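Local structure of mannose-6-phosphate isomerase (2QH5) at residues A[98-111]-A[188-200]. The protein probably makes GDP-mannose from mannose 1-phosphate and GTP through this N-terminal nucleotidyltransferase domain, and belongs to the type 2 mannose-6-phosphate isomerases. Numbering follows the deposited sequence.
Sequences ALMSDKEDLLIVTP and SGMFVFQAGVFLD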
loop_
_atom_site.group_PDB
_atom_site.type_symbol
_atom_site.label_atom_id
_atom_site.label_comp_id
_atom_site.label_asym_id
_atom_site.label_seq_id
_atom_site.Cartn_x
_atom_site.Cartn_y
_atom_site.Cartn_z
ATOM N N ALA A 98 5.289 -2.437 8.666
ATOM C CA ALA A 98 5.772 -1.366 9.529
ATOM C C ALA A 98 6.519 -1.919 10.746
ATOM O O ALA A 98 7.522 -1.349 11.168
ATOM C CB ALA A 98 4.615 -0.489 9.966
ATOM N N LEU A 99 6.040 -3.035 11.296
ATOM C CA LEU A 99 6.709 -3.693 12.418
ATOM C C LEU A 99 8.031 -4.342 11.989
ATOM O O LEU A 99 8.927 -4.511 12.807
ATOM C CB LEU A 99 5.799 -4.731 13.091
ATOM C CG LEU A 99 4.508 -4.289 13.810
ATOM C CD1 LEU A 99 3.669 -5.498 14.116
ATOM C CD2 LEU A 99 4.723 -3.458 15.089
ATOM N N MET A 100 8.144 -4.687 10.705
ATOM C CA MET A 100 9.403 -5.172 10.132
ATOM C C MET A 100 10.336 -4.022 9.752
ATOM O O MET A 100 11.346 -4.238 9.083
ATOM C CB MET A 100 9.144 -6.030 8.886
ATOM C CG MET A 100 8.622 -7.424 9.159
ATOM S SD MET A 100 7.985 -8.273 7.688
ATOM C CE MET A 100 6.340 -8.567 8.306
ATOM N N SER A 101 9.998 -2.802 10.166
ATOM C CA SER A 101 10.775 -1.621 9.790
ATOM C C SER A 101 11.306 -0.841 10.988
ATOM O O SER A 101 10.873 -1.051 12.123
ATOM C CB SER A 101 9.929 -0.700 8.910
ATOM O OG SER A 101 9.629 -1.326 7.682
ATOM N N ASP A 102 12.259 0.052 10.732
ATOM C CA ASP A 102 12.677 1.024 11.736
ATOM C C ASP A 102 11.578 2.063 11.838
ATOM O O ASP A 102 11.088 2.547 10.814
ATOM C CB ASP A 102 13.988 1.709 11.334
ATOM C CG ASP A 102 15.218 0.868 11.642
ATOM O OD1 ASP A 102 15.138 -0.036 12.506
ATOM O OD2 ASP A 102 16.275 1.125 11.021
ATOM N N LYS A 103 11.182 2.391 13.066
ATOM C CA LYS A 103 10.189 3.438 13.316
ATOM C C LYS A 103 10.427 4.684 12.470
ATOM O O LYS A 103 9.496 5.240 11.907
ATOM C CB LYS A 103 10.175 3.825 14.800
ATOM C CG LYS A 103 8.996 3.286 15.615
ATOM C CD LYS A 103 9.143 1.822 15.988
ATOM C CE LYS A 103 8.615 1.558 17.401
ATOM N NZ LYS A 103 7.197 1.985 17.614
ATOM N N GLU A 104 11.687 5.090 12.364
ATOM C CA GLU A 104 12.052 6.344 11.717
ATOM C C GLU A 104 12.012 6.331 10.198
ATOM O O GLU A 104 12.000 7.392 9.572
ATOM C CB GLU A 104 13.441 6.810 12.177
ATOM C CG GLU A 104 14.576 5.811 11.949
ATOM C CD GLU A 104 14.940 5.036 13.207
ATOM O OE1 GLU A 104 14.509 5.445 14.311
ATOM O OE2 GLU A 104 15.665 4.023 13.092
ATOM N N ASP A 105 12.008 5.152 9.588
ATOM C CA ASP A 105 12.102 5.122 8.131
ATOM C C ASP A 105 10.745 5.276 7.447
ATOM O O ASP A 105 9.707 5.075 8.069
ATOM C CB ASP A 105 12.985 3.962 7.608
ATOM C CG ASP A 105 12.326 2.599 7.686
ATOM O OD1 ASP A 105 12.921 1.694 8.313
ATOM O OD2 ASP A 105 11.252 2.406 7.083
ATOM N N LEU A 106 10.768 5.682 6.185
ATOM C CA LEU A 106 9.557 6.088 5.481
ATOM C C LEU A 106 9.085 4.993 4.561
ATOM O O LEU A 106 9.883 4.347 3.883
ATOM C CB LEU A 106 9.791 7.374 4.670
ATOM C CG LEU A 106 10.192 8.645 5.433
ATOM C CD1 LEU A 106 10.859 9.646 4.498
ATOM C CD2 LEU A 106 9.009 9.282 6.168
ATOM N N LEU A 107 7.773 4.808 4.532
ATOM C CA LEU A 107 7.155 3.706 3.838
ATOM C C LEU A 107 6.354 4.227 2.674
ATOM O O LEU A 107 5.491 5.080 2.844
ATOM C CB LEU A 107 6.221 2.955 4.790
ATOM C CG LEU A 107 6.634 1.685 5.531
ATOM C CD1 LEU A 107 8.032 1.734 6.073
ATOM C CD2 LEU A 107 5.631 1.444 6.656
ATOM N N ILE A 108 6.651 3.713 1.488
ATOM C CA ILE A 108 5.868 3.995 0.302
ATOM C C ILE A 108 5.104 2.714 -0.016
ATOM O O ILE A 108 5.699 1.743 -0.481
ATOM C CB ILE A 108 6.773 4.402 -0.882
ATOM C CG1 ILE A 108 7.614 5.626 -0.525
ATOM C CG2 ILE A 108 5.947 4.690 -2.142
ATOM C CD1 ILE A 108 8.689 5.941 -1.547
ATOM N N VAL A 109 3.796 2.727 0.248
ATOM C CA VAL A 109 2.929 1.548 0.145
ATOM C C VAL A 109 2.179 1.552 -1.183
ATOM O O VAL A 109 1.361 2.427 -1.436
ATOM C CB VAL A 109 1.920 1.496 1.323
ATOM C CG1 VAL A 109 0.937 0.357 1.153
ATOM C CG2 VAL A 109 2.652 1.367 2.651
ATOM N N THR A 110 2.464 0.562 -2.027
ATOM C CA THR A 110 2.029 0.571 -3.427
ATOM C C THR A 110 1.439 -0.764 -3.849
ATOM O O THR A 110 2.162 -1.751 -3.920
ATOM C CB THR A 110 3.227 0.888 -4.382
ATOM O OG1 THR A 110 4.328 -0.005 -4.120
ATOM C CG2 THR A 110 3.708 2.310 -4.179
ATOM N N PRO A 111 0.126 -0.806 -4.143
ATOM C CA PRO A 111 -0.463 -2.030 -4.692
ATOM C C PRO A 111 0.143 -2.390 -6.053
ATOM O O PRO A 111 0.543 -1.507 -6.802
ATOM C CB PRO A 111 -1.951 -1.674 -4.835
ATOM C CG PRO A 111 -2.166 -0.519 -3.912
ATOM C CD PRO A 111 -0.881 0.255 -3.972
ATOM N N SER A 188 -6.471 6.139 -4.381
ATOM C CA SER A 188 -5.635 5.320 -5.245
ATOM C C SER A 188 -5.308 3.990 -4.590
ATOM O O SER A 188 -5.020 3.011 -5.273
ATOM C CB SER A 188 -4.338 6.047 -5.584
ATOM O OG SER A 188 -3.471 6.063 -4.468
ATOM N N GLY A 189 -5.355 3.956 -3.264
ATOM C CA GLY A 189 -4.956 2.771 -2.519
ATOM C C GLY A 189 -3.478 2.789 -2.188
ATOM O O GLY A 189 -3.021 1.962 -1.413
ATOM N N MET A 190 -2.734 3.725 -2.784
ATOM C CA MET A 190 -1.326 3.978 -2.434
ATOM C C MET A 190 -1.239 4.843 -1.179
ATOM O O MET A 190 -2.187 5.562 -0.867
ATOM C CB MET A 190 -0.606 4.711 -3.560
ATOM C CG MET A 190 -0.729 4.094 -4.937
ATOM S SD MET A 190 0.241 5.033 -6.127
ATOM C CE MET A 190 1.675 5.467 -5.129
ATOM N N PHE A 191 -0.102 4.794 -0.478
ATOM C CA PHE A 191 0.062 5.499 0.796
ATOM C C PHE A 191 1.517 5.776 1.082
ATOM O O PHE A 191 2.369 4.972 0.736
ATOM C CB PHE A 191 -0.476 4.679 1.975
ATOM C CG PHE A 191 -1.948 4.441 1.933
ATOM C CD1 PHE A 191 -2.445 3.178 1.645
ATOM C CD2 PHE A 191 -2.843 5.477 2.170
ATOM C CE1 PHE A 191 -3.805 2.953 1.584
ATOM C CE2 PHE A 191 -4.210 5.260 2.111
ATOM C CZ PHE A 191 -4.693 3.996 1.821
ATOM N N VAL A 192 1.797 6.911 1.725
ATOM C CA VAL A 192 3.129 7.205 2.259
ATOM C C VAL A 192 2.977 7.697 3.690
ATOM O O VAL A 192 2.044 8.434 3.999
ATOM C CB VAL A 192 3.915 8.255 1.414
ATOM C CG1 VAL A 192 5.326 8.449 1.969
ATOM C CG2 VAL A 192 3.996 7.838 -0.058
ATOM N N PHE A 193 3.872 7.247 4.563
ATOM C CA PHE A 193 3.911 7.636 5.972
ATOM C C PHE A 193 5.173 7.074 6.595
ATOM O O PHE A 193 5.751 6.121 6.073
ATOM C CB PHE A 193 2.688 7.147 6.781
ATOM C CG PHE A 193 2.040 5.877 6.254
ATOM C CD1 PHE A 193 2.727 4.661 6.233
ATOM C CD2 PHE A 193 0.720 5.902 5.805
ATOM C CE1 PHE A 193 2.120 3.512 5.751
ATOM C CE2 PHE A 193 0.095 4.751 5.329
ATOM C CZ PHE A 193 0.794 3.558 5.288
ATOM N N GLN A 194 5.608 7.663 7.702
ATOM C CA GLN A 194 6.679 7.072 8.480
ATOM C C GLN A 194 6.109 5.868 9.240
ATOM O O GLN A 194 4.930 5.866 9.602
ATOM C CB GLN A 194 7.248 8.107 9.443
ATOM C CG GLN A 194 8.500 7.676 10.158
ATOM C CD GLN A 194 8.651 8.344 11.497
ATOM O OE1 GLN A 194 7.932 8.032 12.456
ATOM N NE2 GLN A 194 9.591 9.275 11.580
ATOM N N ALA A 195 6.938 4.846 9.456
ATOM C CA ALA A 195 6.512 3.611 10.114
ATOM C C ALA A 195 5.983 3.873 11.524
ATOM O O ALA A 195 4.905 3.398 11.890
ATOM C CB ALA A 195 7.650 2.611 10.146
ATOM N N GLY A 196 6.741 4.652 12.290
ATOM C CA GLY A 196 6.389 5.020 13.660
ATOM C C GLY A 196 5.075 5.754 13.831
ATOM O O GLY A 196 4.275 5.382 14.690
ATOM N N VAL A 197 4.851 6.797 13.029
ATOM C CA VAL A 197 3.572 7.515 13.055
ATOM C C VAL A 197 2.409 6.648 12.577
ATOM O O VAL A 197 1.309 6.725 13.141
ATOM C CB VAL A 197 3.623 8.918 12.328
ATOM C CG1 VAL A 197 4.907 9.095 11.572
ATOM C CG2 VAL A 197 2.393 9.168 11.422
ATOM N N PHE A 198 2.649 5.813 11.564
ATOM C CA PHE A 198 1.638 4.834 11.165
ATOM C C PHE A 198 1.242 3.931 12.340
ATOM O O PHE A 198 0.054 3.728 12.592
ATOM C CB PHE A 198 2.077 3.965 9.987
ATOM C CG PHE A 198 1.125 2.840 9.703
ATOM C CD1 PHE A 198 1.333 1.580 10.241
ATOM C CD2 PHE A 198 -0.017 3.060 8.944
ATOM C CE1 PHE A 198 0.449 0.556 10.011
ATOM C CE2 PHE A 198 -0.914 2.035 8.706
ATOM C CZ PHE A 198 -0.686 0.778 9.242
ATOM N N LEU A 199 2.233 3.391 13.047
ATOM C CA LEU A 199 1.955 2.500 14.169
ATOM C C LEU A 199 1.336 3.227 15.358
ATOM O O LEU A 199 0.609 2.619 16.148
ATOM C CB LEU A 199 3.212 1.727 14.583
ATOM C CG LEU A 199 3.750 0.766 13.513
ATOM C CD1 LEU A 199 5.157 0.291 13.845
ATOM C CD2 LEU A 199 2.806 -0.416 13.284
ATOM N N ASP A 200 1.620 4.524 15.483
ATOM C CA ASP A 200 1.031 5.346 16.541
ATOM C C ASP A 200 -0.431 5.634 16.238
ATOM O O ASP A 200 -1.281 5.568 17.127
ATOM C CB ASP A 200 1.798 6.655 16.702
ATOM C CG ASP A 200 3.126 6.472 17.411
ATOM O OD1 ASP A 200 3.906 7.451 17.479
ATOM O OD2 ASP A 200 3.395 5.354 17.900
#
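The F193 ring sits obliquely against L107 and V109: CG2 of V109 lies 3.8 Å from CE1 of F193, and CB of L107 nears CD1. One face of that ring is taken by the F198 ring, whose CD2 stands above it, offset toward the rim. F191 meets V109 at the ring edge, with V109 CG1 close to the ring plane. All this is one side of the central sheet of the GT-A nucleotidyltransferase domain, where strand 106-111 pairs antiparallel with strand 184-194. The other neighbour of 106-111 is the parallel strand 5-10, so here the sheet changes from parallel to antiparallel pairing.

V109 and F191 form a hydrogen-bonded pair, in which V109 N donates to F191 O at 2.7 Å and F191 N to V109 O. L107 and F193 form the second hydrogen-bonded pair, again with a bond in each direction. Between them, on the opposite face, I108 packs against V192, and V192 in turn touches A129 of helix 119-134.

Past L107 the pairing carries on into the start of helix 195-205. A195 N donates to D105 O, with an N-H...O angle of 167°. A98 CB, at the end of helix 90-99, packs on L199 CD2 at 3.8 Å and on F198 CD1, while L99 crosses L199 obliquely, its CD2 touching both L199 methyls; the end of helix 90-99 thus packs against the beginning of helix 195-205.

Q194 is the N-cap. With CG anti to the backbone N (chi1 -171°), its chain reaches over the D102-D105 type I turn, and OE1 accepts a weak bond from V197 N. Beside it, G196 N donates to K103 O at 2.8 Å, in the carbonyl plane and on a lone pair.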